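Local coordinates for N-acetyl-beta-D glucosaminidase (Rhizomucor miehei CAU432, PDB 4ZM6), which probably pairs a beta-N-acetylglucosaminidase of glycoside hydrolase family 3 with a GCN5-related glucosamine N-acetyltransferase that uses acetyl-CoA, at residues T59-Q63 with P74-A78; N684-I690 with S831-E837; R705-I711 with G808-G812; E723-Q728 with V763-L767. All blocks are in the same frame, centred on the assembly; numbering follows the deposited sequence.

Contact 1: residues T59-Q63 with P74-A78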
loop_
_atom_site.group_PDB
_atom_site.type_symbol
_atom_site.label_atom_id
_atom_site.label_comp_id
_atom_site.label_asym_id
_atom_site.label_seq_id
_atom_site.Cartn_x
_atom_site.Cartn_y
_atom_site.Cartn_z
ATOM N N THR A 59 5.874 -1.605 44.442
ATOM C CA THR A 59 6.862 -1.439 43.371
ATOM C C THR A 59 8.202 -0.966 43.919
ATOM O O THR A 59 9.254 -1.447 43.496
ATOM C CB THR A 59 6.384 -0.444 42.293
ATOM O OG1 THR A 59 5.928 0.763 42.918
ATOM C CG2 THR A 59 5.257 -1.053 41.462
ATOM N N HIS A 60 8.154 -0.029 44.863
ATOM C CA HIS A 60 9.363 0.472 45.511
ATOM C C HIS A 60 10.052 -0.619 46.332
ATOM O O HIS A 60 11.279 -0.715 46.331
ATOM C CB HIS A 60 9.047 1.674 46.401
ATOM C CG HIS A 60 10.266 2.410 46.861
ATOM N ND1 HIS A 60 10.721 2.364 48.160
ATOM C CD2 HIS A 60 11.141 3.191 46.183
ATOM C CE1 HIS A 60 11.816 3.096 48.267
ATOM N NE2 HIS A 60 12.092 3.608 47.082
ATOM N N SER A 61 9.257 -1.433 47.025
ATOM C CA SER A 61 9.781 -2.550 47.812
ATOM C C SER A 61 10.623 -3.487 46.944
ATOM O O SER A 61 11.770 -3.796 47.283
ATOM C CB SER A 61 8.638 -3.340 48.463
ATOM O OG SER A 61 7.736 -2.488 49.150
ATOM N N LEU A 62 10.045 -3.920 45.822
ATOM C CA LEU A 62 10.724 -4.801 44.864
ATOM C C LEU A 62 11.983 -4.138 44.328
ATOM O O LEU A 62 13.032 -4.772 44.187
ATOM C CB LEU A 62 9.803 -5.130 43.685
ATOM C CG LEU A 62 8.507 -5.883 43.988
ATOM C CD1 LEU A 62 7.592 -5.889 42.773
ATOM C CD2 LEU A 62 8.803 -7.300 44.442
ATOM N N GLN A 63 11.858 -2.850 44.034
ATOM C CA GLN A 63 12.953 -2.061 43.491
ATOM C C GLN A 63 14.089 -1.925 44.507
ATOM O O GLN A 63 15.266 -2.014 44.148
ATOM C CB GLN A 63 12.438 -0.675 43.086
ATOM C CG GLN A 63 12.898 -0.206 41.721
ATOM C CD GLN A 63 12.374 -1.066 40.577
ATOM O OE1 GLN A 63 11.227 -1.510 40.593
ATOM N NE2 GLN A 63 13.216 -1.294 39.576
ATOM N N PRO A 74 17.754 -1.634 36.993
ATOM C CA PRO A 74 16.509 -1.839 37.738
ATOM C C PRO A 74 15.600 -2.885 37.113
ATOM O O PRO A 74 15.731 -3.202 35.934
ATOM C CB PRO A 74 15.828 -0.460 37.709
ATOM C CG PRO A 74 16.843 0.500 37.191
ATOM C CD PRO A 74 17.821 -0.293 36.386
ATOM N N LEU A 75 14.698 -3.423 37.922
ATOM C CA LEU A 75 13.705 -4.381 37.457
ATOM C C LEU A 75 12.727 -3.748 36.480
ATOM O O LEU A 75 12.468 -2.544 36.537
ATOM C CB LEU A 75 12.896 -4.935 38.639
ATOM C CG LEU A 75 13.622 -5.704 39.745
ATOM C CD1 LEU A 75 12.615 -6.169 40.787
ATOM C CD2 LEU A 75 14.397 -6.884 39.182
ATOM N N PHE A 76 12.199 -4.574 35.583
ATOM C CA PHE A 76 10.993 -4.246 34.844
ATOM C C PHE A 76 9.829 -4.743 35.687
ATOM O O PHE A 76 9.907 -5.817 36.277
ATOM C CB PHE A 76 10.967 -4.935 33.472
ATOM C CG PHE A 76 11.422 -4.063 32.330
ATOM C CD1 PHE A 76 10.775 -2.865 32.054
ATOM C CD2 PHE A 76 12.463 -4.463 31.499
ATOM C CE1 PHE A 76 11.180 -2.066 30.994
ATOM C CE2 PHE A 76 12.870 -3.671 30.437
ATOM C CZ PHE A 76 12.230 -2.471 30.183
ATOM N N ILE A 77 8.759 -3.959 35.745
ATOM C CA ILE A 77 7.533 -4.351 36.434
ATOM C C ILE A 77 6.376 -4.239 35.440
ATOM O O ILE A 77 5.827 -3.157 35.215
ATOM C CB ILE A 77 7.286 -3.472 37.674
ATOM C CG1 ILE A 77 8.461 -3.608 38.648
ATOM C CG2 ILE A 77 5.978 -3.850 38.362
ATOM C CD1 ILE A 77 8.320 -2.775 39.906
ATOM N N ALA A 78 6.013 -5.374 34.851
ATOM C CA ALA A 78 5.051 -5.413 33.758
ATOM C C ALA A 78 3.623 -5.660 34.237
ATOM O O ALA A 78 3.398 -5.980 35.402
ATOM C CB ALA A 78 5.459 -6.481 32.755
#
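Q63 and L62 of one helix reach L75, just before the next strand, and I77 within it, a compact example of how a beta-alpha-beta unit closes in the TIM-barrel-type N-terminal domain of a family 3 glycosidase. Strand 41-44 leads into helix 52-68, which returns the chain to strand 76-79; the helix segment runs at 147° to the strand segment, their axes 10.2 Å apart at the closest.

The apolar part is built from branch ends. I77 points toward the helix; trans about chi2, it carries CD1 to 3.8 Å from T59 CG2, the two side chains crossing at about a right angle, and to 4.3 Å from L62 CD1. T59 divides its branches: the methyl serves I77, while OG1 bonds to L125 O and back into its own helix. L75 brings CD1 up to the helix backbone, 3.7 Å from L62 O and 4.2 Å from L62 CB. I30 and I34 of helix 28-37 add to the packing of L62 and L75.

Polar contact rests on the buried amide of Q63, whose chain bends at chi2 (64°) to bring it across to the strand. V346 and L347 of helix 343-348 pack against this side chain. Its NE2 passes P74 CB at 3.3 Å and gives L75 O a fairly straight but weak hydrogen bond, 3.4 Å long.

Contact 2: residues N684-I690 with S831-E837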
loop_
_atom_site.group_PDB
_atom_site.type_symbol
_atom_site.label_atom_id
_atom_site.label_comp_id
_atom_site.label_asym_id
_atom_site.label_seq_id
_atom_site.Cartn_x
_atom_site.Cartn_y
_atom_site.Cartn_z
ATOM N N ASN A 684 1.981 32.197 25.248
ATOM C CA ASN A 684 2.117 33.507 24.611
ATOM C C ASN A 684 1.793 33.441 23.124
ATOM O O ASN A 684 1.751 32.358 22.538
ATOM C CB ASN A 684 3.534 34.051 24.807
ATOM C CG ASN A 684 4.600 33.135 24.227
ATOM O OD1 ASN A 684 5.006 33.293 23.075
ATOM N ND2 ASN A 684 5.049 32.163 25.020
ATOM N N LEU A 685 1.570 34.605 22.521
ATOM C CA LEU A 685 1.264 34.699 21.096
ATOM C C LEU A 685 2.516 34.994 20.274
ATOM O O LEU A 685 3.598 35.238 20.815
ATOM C CB LEU A 685 0.209 35.780 20.839
ATOM C CG LEU A 685 -1.208 35.503 21.351
ATOM C CD1 LEU A 685 -2.134 36.642 20.956
ATOM C CD2 LEU A 685 -1.756 34.179 20.835
ATOM N N VAL A 686 2.342 34.944 18.957
ATOM C CA VAL A 686 3.385 35.226 17.984
ATOM C C VAL A 686 2.718 36.072 16.906
ATOM O O VAL A 686 1.540 35.871 16.613
ATOM C CB VAL A 686 3.974 33.907 17.435
ATOM C CG1 VAL A 686 4.270 33.979 15.944
ATOM C CG2 VAL A 686 5.224 33.525 18.212
ATOM N N HIS A 687 3.465 37.009 16.320
ATOM C CA HIS A 687 2.863 38.066 15.494
ATOM C C HIS A 687 3.449 38.217 14.090
ATOM O O HIS A 687 4.642 37.992 13.869
ATOM C CB HIS A 687 3.004 39.407 16.209
ATOM C CG HIS A 687 2.629 39.360 17.656
ATOM N ND1 HIS A 687 1.329 39.495 18.091
ATOM C CD2 HIS A 687 3.384 39.184 18.766
ATOM C CE1 HIS A 687 1.300 39.411 19.410
ATOM N NE2 HIS A 687 2.534 39.221 19.843
ATOM N N ASP A 688 2.579 38.596 13.155
ATOM C CA ASP A 688 2.978 39.170 11.874
ATOM C C ASP A 688 2.810 40.684 11.979
ATOM O O ASP A 688 1.797 41.159 12.501
ATOM C CB ASP A 688 2.096 38.649 10.728
ATOM C CG ASP A 688 2.460 37.239 10.282
ATOM O OD1 ASP A 688 3.427 36.656 10.802
ATOM O OD2 ASP A 688 1.754 36.698 9.410
ATOM N N LEU A 689 3.789 41.433 11.474
ATOM C CA LEU A 689 3.753 42.898 11.508
ATOM C C LEU A 689 3.478 43.490 10.132
ATOM O O LEU A 689 3.790 42.874 9.114
ATOM C CB LEU A 689 5.078 43.447 12.029
ATOM C CG LEU A 689 5.657 42.795 13.285
ATOM C CD1 LEU A 689 6.934 43.502 13.699
ATOM C CD2 LEU A 689 4.658 42.809 14.432
ATOM N N ILE A 690 2.891 44.687 10.116
ATOM C CA ILE A 690 2.699 45.457 8.881
ATOM C C ILE A 690 3.261 46.865 9.064
ATOM O O ILE A 690 3.090 47.478 10.119
ATOM C CB ILE A 690 1.220 45.528 8.433
ATOM C CG1 ILE A 690 1.095 46.341 7.134
ATOM C CG2 ILE A 690 0.336 46.141 9.512
ATOM C CD1 ILE A 690 -0.281 46.312 6.508
ATOM N N SER A 831 4.652 46.703 4.035
ATOM C CA SER A 831 5.745 45.761 4.313
ATOM C C SER A 831 5.377 44.695 5.350
ATOM O O SER A 831 4.795 45.001 6.384
ATOM C CB SER A 831 6.984 46.529 4.776
ATOM O OG SER A 831 8.074 45.656 5.002
ATOM N N TYR A 832 5.765 43.452 5.071
ATOM C CA TYR A 832 5.358 42.282 5.841
ATOM C C TYR A 832 6.525 41.699 6.627
ATOM O O TYR A 832 7.444 41.128 6.045
ATOM C CB TYR A 832 4.825 41.233 4.865
ATOM C CG TYR A 832 4.232 39.962 5.456
ATOM C CD1 TYR A 832 3.290 40.003 6.484
ATOM C CD2 TYR A 832 4.566 38.718 4.930
ATOM C CE1 TYR A 832 2.732 38.840 6.992
ATOM C CE2 TYR A 832 4.011 37.553 5.428
ATOM C CZ TYR A 832 3.095 37.616 6.457
ATOM O OH TYR A 832 2.553 36.444 6.936
ATOM N N VAL A 833 6.489 41.850 7.949
ATOM C CA VAL A 833 7.460 41.198 8.826
ATOM C C VAL A 833 6.752 40.057 9.551
ATOM O O VAL A 833 5.929 40.283 10.432
ATOM C CB VAL A 833 8.063 42.184 9.840
ATOM C CG1 VAL A 833 9.018 41.465 10.784
ATOM C CG2 VAL A 833 8.770 43.317 9.110
ATOM N N ASP A 834 7.084 38.830 9.169
ATOM C CA ASP A 834 6.317 37.665 9.577
ATOM C C ASP A 834 6.963 36.953 10.753
ATOM O O ASP A 834 8.187 36.873 10.836
ATOM C CB ASP A 834 6.135 36.697 8.396
ATOM C CG ASP A 834 7.452 36.137 7.868
ATOM O OD1 ASP A 834 8.339 36.931 7.495
ATOM O OD2 ASP A 834 7.597 34.897 7.811
ATOM N N TRP A 835 6.117 36.459 11.659
ATOM C CA TRP A 835 6.519 35.581 12.757
ATOM C C TRP A 835 7.639 36.200 13.586
ATOM O O TRP A 835 8.791 35.770 13.507
ATOM C CB TRP A 835 6.933 34.207 12.207
ATOM C CG TRP A 835 7.169 33.127 13.248
ATOM C CD1 TRP A 835 7.262 33.283 14.607
ATOM C CD2 TRP A 835 7.385 31.734 12.994
ATOM N NE1 TRP A 835 7.499 32.072 15.208
ATOM C CE2 TRP A 835 7.582 31.105 14.243
ATOM C CE3 TRP A 835 7.425 30.955 11.832
ATOM C CZ2 TRP A 835 7.814 29.732 14.364
ATOM C CZ3 TRP A 835 7.659 29.587 11.953
ATOM C CH2 TRP A 835 7.852 28.991 13.213
ATOM N N VAL A 836 7.285 37.209 14.377
ATOM C CA VAL A 836 8.229 37.855 15.289
ATOM C C VAL A 836 7.569 38.205 16.617
ATOM O O VAL A 836 6.340 38.263 16.725
ATOM C CB VAL A 836 8.851 39.132 14.680
ATOM C CG1 VAL A 836 9.707 38.786 13.468
ATOM C CG2 VAL A 836 7.776 40.155 14.321
ATOM N N GLU A 837 8.409 38.440 17.621
ATOM C CA GLU A 837 7.952 38.716 18.983
ATOM C C GLU A 837 8.425 40.061 19.543
ATOM O O GLU A 837 7.707 40.683 20.324
ATOM C CB GLU A 837 8.404 37.593 19.916
ATOM C CG GLU A 837 8.015 36.207 19.436
ATOM C CD GLU A 837 8.118 35.165 20.531
ATOM O OE1 GLU A 837 8.940 34.237 20.381
ATOM O OE2 GLU A 837 7.382 35.274 21.542
#
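D688 meets Y832, D834 and W835 along a single short side chain, a carboxylate bound beside a beta bulge. Its CB lies 3.8 Å from CE1 of the Y832 ring. CG, anti to the carbonyl carbon (chi1 -78°), brings the end of the side chain up to the partner strand, with the carboxylate plane almost perpendicular to that ring. OD1 then accepts the backbone N of W835 at 2.8 Å, met nearly head-on along its C-O bond, and also lies against D834 CA (3.3 Å). OD2 takes the hydroxyl of Y832 at 2.6 Å from above the carboxylate plane, and a second hydroxyl, that of Y853, also bonds to it. Three donors thus grip the buried acid, a setting that would probably favour its charged form.

The chain beside it is irregular: W835 and V836 both face H687, a G1 bulge, with W835 at positive phi. V836 N still bonds to H687 O (2.8 Å), and beyond the bulge L689 N meets V833 O almost straight (177°). L689 shares its face of the sheet with V833 and V836, resting CD1 on V836 CG2 at 3.5 Å. V686 places CG1 obliquely by the W835 indole, 3.4 Å from CD1.

Strand 686-692 lies between strands 830-836 and 847-857, antiparallel to both. Helix 839-843 covers the face of H687, L689 and V833 through L839 and Y842, whereas Y832, on the other face, meets F790 edge-to-face and the ring of W784 at a steep angle.

Contact 3: residues R705-I711 with G808-G812. With SO4 (sulfate ion), chain D.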
loop_
_atom_site.group_PDB
_atom_site.type_symbol
_atom_site.label_atom_id
_atom_site.label_comp_id
_atom_site.label_asym_id
_atom_site.label_seq_id
_atom_site.Cartn_x
_atom_site.Cartn_y
_atom_site.Cartn_z
ATOM N N ARG A 705 24.768 56.427 13.436
ATOM C CA ARG A 705 25.326 55.247 14.103
ATOM C C ARG A 705 26.034 54.330 13.099
ATOM O O ARG A 705 27.191 53.945 13.308
ATOM C CB ARG A 705 24.222 54.475 14.837
ATOM C CG ARG A 705 24.712 53.386 15.783
ATOM C CD ARG A 705 24.979 53.906 17.188
ATOM N NE ARG A 705 24.984 52.823 18.173
ATOM C CZ ARG A 705 23.893 52.246 18.686
ATOM N NH1 ARG A 705 22.675 52.635 18.316
ATOM N NH2 ARG A 705 24.022 51.263 19.575
ATOM N N MET A 706 25.346 53.996 12.011
ATOM C CA MET A 706 25.933 53.129 10.981
ATOM C C MET A 706 27.104 53.788 10.270
ATOM O O MET A 706 28.044 53.103 9.861
ATOM C CB MET A 706 24.884 52.664 9.961
ATOM C CG MET A 706 24.498 51.190 10.075
ATOM S SD MET A 706 23.743 50.699 11.634
ATOM C CE MET A 706 25.139 50.202 12.638
ATOM N N LEU A 707 27.041 55.110 10.125
ATOM C CA LEU A 707 28.162 55.888 9.608
ATOM C C LEU A 707 29.341 55.806 10.571
ATOM O O LEU A 707 30.457 55.489 10.159
ATOM C CB LEU A 707 27.753 57.348 9.387
ATOM C CG LEU A 707 28.854 58.320 8.933
ATOM C CD1 LEU A 707 29.542 57.839 7.661
ATOM C CD2 LEU A 707 28.275 59.717 8.746
ATOM N N LYS A 708 29.083 56.063 11.852
ATOM C CA LYS A 708 30.130 56.012 12.880
ATOM C C LYS A 708 30.760 54.622 13.028
ATOM O O LYS A 708 31.975 54.506 13.164
ATOM C CB LYS A 708 29.592 56.485 14.237
ATOM C CG LYS A 708 30.684 56.638 15.289
ATOM C CD LYS A 708 30.278 57.540 16.445
ATOM C CE LYS A 708 31.509 58.073 17.170
ATOM N NZ LYS A 708 31.174 59.007 18.282
ATOM N N GLU A 709 29.934 53.578 12.996
ATOM C CA GLU A 709 30.421 52.201 13.117
ATOM C C GLU A 709 31.105 51.683 11.842
ATOM O O GLU A 709 31.730 50.613 11.865
ATOM C CB GLU A 709 29.273 51.262 13.512
ATOM C CG GLU A 709 28.668 51.542 14.886
ATOM C CD GLU A 709 29.556 51.127 16.050
ATOM O OE1 GLU A 709 30.641 50.550 15.815
ATOM O OE2 GLU A 709 29.159 51.379 17.211
ATOM N N LYS A 710 30.984 52.442 10.748
ATOM C CA LYS A 710 31.574 52.095 9.445
ATOM C C LYS A 710 31.027 50.771 8.913
ATOM O O LYS A 710 31.774 49.867 8.539
ATOM C CB LYS A 710 33.109 52.069 9.503
ATOM C CG LYS A 710 33.739 53.355 10.022
ATOM C CD LYS A 710 35.004 53.738 9.260
ATOM C CE LYS A 710 36.038 52.621 9.204
ATOM N NZ LYS A 710 36.335 52.035 10.541
ATOM N N ILE A 711 29.707 50.678 8.891
ATOM C CA ILE A 711 29.020 49.482 8.441
ATOM C C ILE A 711 28.664 49.624 6.963
ATOM O O ILE A 711 28.180 50.673 6.531
ATOM C CB ILE A 711 27.727 49.261 9.257
ATOM C CG1 ILE A 711 28.035 49.202 10.765
ATOM C CG2 ILE A 711 26.985 48.012 8.789
ATOM C CD1 ILE A 711 28.797 47.976 11.221
ATOM N N GLY A 808 25.088 44.847 19.997
ATOM C CA GLY A 808 25.116 46.089 20.769
ATOM C C GLY A 808 25.789 47.266 20.086
ATOM O O GLY A 808 26.157 48.234 20.751
ATOM N N ARG A 809 25.950 47.180 18.762
ATOM C CA ARG A 809 26.478 48.284 17.958
ATOM C C ARG A 809 25.370 48.973 17.165
ATOM O O ARG A 809 25.635 49.902 16.403
ATOM C CB ARG A 809 27.550 47.776 16.995
ATOM C CG ARG A 809 28.700 47.051 17.672
ATOM C CD ARG A 809 29.605 46.367 16.661
ATOM N NE ARG A 809 30.261 47.334 15.786
ATOM C CZ ARG A 809 30.811 47.045 14.609
ATOM N NH1 ARG A 809 30.790 45.801 14.141
ATOM N NH2 ARG A 809 31.378 48.010 13.895
ATOM N N GLY A 810 24.132 48.513 17.343
ATOM C CA GLY A 810 22.979 49.084 16.646
ATOM C C GLY A 810 22.797 48.582 15.221
ATOM O O GLY A 810 21.995 49.138 14.463
ATOM N N ILE A 811 23.527 47.522 14.864
ATOM C CA ILE A 811 23.524 46.985 13.502
ATOM C C ILE A 811 22.166 46.408 13.118
ATOM O O ILE A 811 21.634 46.726 12.054
ATOM C CB ILE A 811 24.596 45.890 13.319
ATOM C CG1 ILE A 811 25.996 46.509 13.409
ATOM C CG2 ILE A 811 24.411 45.170 11.987
ATOM C CD1 ILE A 811 27.129 45.507 13.419
ATOM N N GLY A 812 21.618 45.559 13.982
ATOM C CA GLY A 812 20.326 44.931 13.734
ATOM C C GLY A 812 19.256 45.921 13.320
ATOM O O GLY A 812 18.513 45.681 12.373
HETATM S S SO4 D . 22.167 44.820 17.948
HETATM O O1 SO4 D . 23.439 45.049 17.219
HETATM O O2 SO4 D . 22.425 44.929 19.397
HETATM O O3 SO4 D . 21.644 43.465 17.656
HETATM O O4 SO4 D . 21.177 45.853 17.558
#
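E709 and R809 face each other with carboxylate and guanidinium planes 77° apart, and the arginine grips a single oxygen in a salt bridge. R809 NE and NH2 come side-on to E709 OE1, at 3.2 and 3.3 Å, both from the same face of the carboxylate, while OE1 stays in the plane of the guanidinium. The remaining nitrogen, NH1, is held by E806, so the guanidinium has two acidic partners. I711 lays CD1 over one face of it, 3.7 Å from R809 NH2.

R705 is oriented quite differently. Its chain bends at chi2 (89°) and spreads the guanidinium face over the backbone of R809 and G810, with R809 O lying 3.3 Å above the plane, toward the rim. M706, bent twice, tucks its methyl CE against I811 CA at 3.7 Å. I711 and I811 meet at about a right angle, CD1 to CD1.

K710, the first residue beyond helix 700-709, has positive phi and completes a Schellman motif; G810, at positive phi, is the N-cap of helix 811-825. A sulfate, probably from the crystallisation liquor, takes a 2.7 Å hydrogen bond to its O2 from G808 N and a weak one from I811 N. G810 and G812 fit the Q/R-x-x-G-x-G/A signature of GCN5-related acetyltransferases, and the anion's place is consistent with the loop that receives the coenzyme pyrophosphate in that fold.

Contact 4: residues E723-Q728 with V763-L767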
loop_
_atom_site.group_PDB
_atom_site.type_symbol
_atom_site.label_atom_id
_atom_site.label_comp_id
_atom_site.label_asym_id
_atom_site.label_seq_id
_atom_site.Cartn_x
_atom_site.Cartn_y
_atom_site.Cartn_z
ATOM N N GLU A 723 30.301 32.881 2.263
ATOM C CA GLU A 723 30.429 33.783 3.403
ATOM C C GLU A 723 29.103 33.950 4.133
ATOM O O GLU A 723 29.080 34.111 5.346
ATOM C CB GLU A 723 30.927 35.155 2.949
ATOM C CG GLU A 723 32.258 35.128 2.211
ATOM C CD GLU A 723 32.738 36.515 1.867
ATOM O OE1 GLU A 723 32.963 37.302 2.808
ATOM O OE2 GLU A 723 32.874 36.823 0.665
ATOM N N LEU A 724 28.006 33.935 3.380
ATOM C CA LEU A 724 26.665 34.013 3.953
ATOM C C LEU A 724 26.294 32.693 4.627
ATOM O O LEU A 724 25.707 32.692 5.707
ATOM C CB LEU A 724 25.642 34.365 2.870
ATOM C CG LEU A 724 24.183 34.534 3.295
ATOM C CD1 LEU A 724 24.042 35.437 4.509
ATOM C CD2 LEU A 724 23.361 35.071 2.132
ATOM N N TYR A 725 26.638 31.572 3.992
ATOM C CA TYR A 725 26.402 30.259 4.590
ATOM C C TYR A 725 27.255 30.071 5.855
ATOM O O TYR A 725 26.753 29.623 6.887
ATOM C CB TYR A 725 26.664 29.128 3.585
ATOM C CG TYR A 725 25.709 29.060 2.393
ATOM C CD1 TYR A 725 24.580 29.878 2.303
ATOM C CD2 TYR A 725 25.927 28.135 1.367
ATOM C CE1 TYR A 725 23.718 29.787 1.220
ATOM C CE2 TYR A 725 25.070 28.045 0.282
ATOM C CZ TYR A 725 23.968 28.872 0.212
ATOM O OH TYR A 725 23.119 28.787 -0.869
ATOM N N ALA A 726 28.531 30.432 5.784
ATOM C CA ALA A 726 29.411 30.386 6.955
ATOM C C ALA A 726 28.821 31.171 8.122
ATOM O O ALA A 726 28.867 30.723 9.269
ATOM C CB ALA A 726 30.784 30.935 6.604
ATOM N N PHE A 727 28.271 32.341 7.818
ATOM C CA PHE A 727 27.620 33.181 8.813
ATOM C C PHE A 727 26.443 32.453 9.451
ATOM O O PHE A 727 26.393 32.295 10.669
ATOM C CB PHE A 727 27.146 34.474 8.168
ATOM C CG PHE A 727 26.394 35.377 9.093
ATOM C CD1 PHE A 727 27.070 36.211 9.964
ATOM C CD2 PHE A 727 25.007 35.413 9.073
ATOM C CE1 PHE A 727 26.378 37.057 10.809
ATOM C CE2 PHE A 727 24.306 36.260 9.914
ATOM C CZ PHE A 727 24.993 37.083 10.787
ATOM N N GLN A 728 25.512 31.994 8.622
ATOM C CA GLN A 728 24.327 31.273 9.104
ATOM C C GLN A 728 24.696 30.017 9.909
ATOM O O GLN A 728 24.080 29.729 10.935
ATOM C CB GLN A 728 23.407 30.896 7.934
ATOM C CG GLN A 728 22.763 32.084 7.234
ATOM C CD GLN A 728 21.784 32.818 8.121
ATOM O OE1 GLN A 728 20.857 32.223 8.655
ATOM N NE2 GLN A 728 21.982 34.122 8.278
ATOM N N VAL A 763 31.342 39.331 6.843
ATOM C CA VAL A 763 29.902 39.451 7.063
ATOM C C VAL A 763 29.614 39.442 8.564
ATOM O O VAL A 763 30.051 38.544 9.285
ATOM C CB VAL A 763 29.128 38.303 6.384
ATOM C CG1 VAL A 763 27.639 38.391 6.707
ATOM C CG2 VAL A 763 29.354 38.327 4.876
ATOM N N ILE A 764 28.886 40.451 9.026
ATOM C CA ILE A 764 28.575 40.604 10.453
ATOM C C ILE A 764 27.075 40.575 10.759
ATOM O O ILE A 764 26.681 40.537 11.921
ATOM C CB ILE A 764 29.195 41.900 11.035
ATOM C CG1 ILE A 764 28.636 43.149 10.342
ATOM C CG2 ILE A 764 30.716 41.847 10.931
ATOM C CD1 ILE A 764 29.365 44.427 10.700
ATOM N N ALA A 765 26.246 40.596 9.724
ATOM C CA ALA A 765 24.805 40.518 9.886
ATOM C C ALA A 765 24.204 40.151 8.540
ATOM O O ALA A 765 24.903 40.178 7.519
ATOM C CB ALA A 765 24.245 41.846 10.377
ATOM N N SER A 766 22.920 39.801 8.531
ATOM C CA SER A 766 22.240 39.485 7.282
ATOM C C SER A 766 20.735 39.472 7.453
ATOM O O SER A 766 20.243 39.349 8.566
ATOM C CB SER A 766 22.696 38.121 6.750
ATOM O OG SER A 766 21.849 37.088 7.210
ATOM N N LEU A 767 20.015 39.602 6.340
ATOM C CA LEU A 767 18.570 39.362 6.316
ATOM C C LEU A 767 18.093 39.042 4.912
ATOM O O LEU A 767 18.833 39.212 3.948
ATOM C CB LEU A 767 17.792 40.551 6.889
ATOM C CG LEU A 767 17.837 41.881 6.131
ATOM C CD1 LEU A 767 16.970 41.859 4.880
ATOM C CD2 LEU A 767 17.392 43.013 7.044
HETATM O O HOH W 1 20.442 36.138 9.914
#
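Q728 and S766 are joined by a water that accepts from Q728 NE2 at 3.0 Å and donates weakly to S766 O. The bridge lies at one end of a helix-on-sheet contact in the second acetyltransferase region, where helix 721-731 crosses strand 763-771 at 77° between the short axes. The side-chain hydroxyl of S766 has its own hydrogen bond, to Y739 of helix 736-745.

F727 is the main packing residue of the helix, with V763 its chief partner on the strand. With its ring carbon CG anti to the backbone N (chi1 177°), the ring projects from the helix and lies obliquely along the strand, so successive atoms read successive residues: CD1 sits 4.0 Å from V763 CG1, CE1 is 3.6 Å from I764 C, and CZ is 3.6 Å from A765 CA. The water and the Q728 amide lie at the ring's edge. I764 and A765 form a classic bulge opposite A754; their side chains point away from the helix and pack on I811 of helix 811-825.

Two aliphatic contacts lie beside it. E723, whose carboxylate pairs with R755, rests CB 4.0 Å from V763 CG2; L724 sets CD1 3.7 Å from S766 CB.

How the contacts relate
Contact 1 stands apart, in the glycosidase barrel: its centre is 51 Å from that of contact 2, 62 Å from contact 3 and 54 Å from contact 4. The other three share the acetyltransferase portion. Contacts 3 and 4, with centres 16 Å apart, touch through I764, whose CD1 lies 3.6 Å from I711 CD1 and 3.7 Å from I811 CD1; the two sides of strand 763-771 are thus packed by different helices. Contact 2 reaches the same sheet as contact 4, and helix 811-825 leads from contact 3 to strand 830-836 of contact 2. Bound acetyl-CoA lies about 11 Å from the side chain of W835 in contact 2.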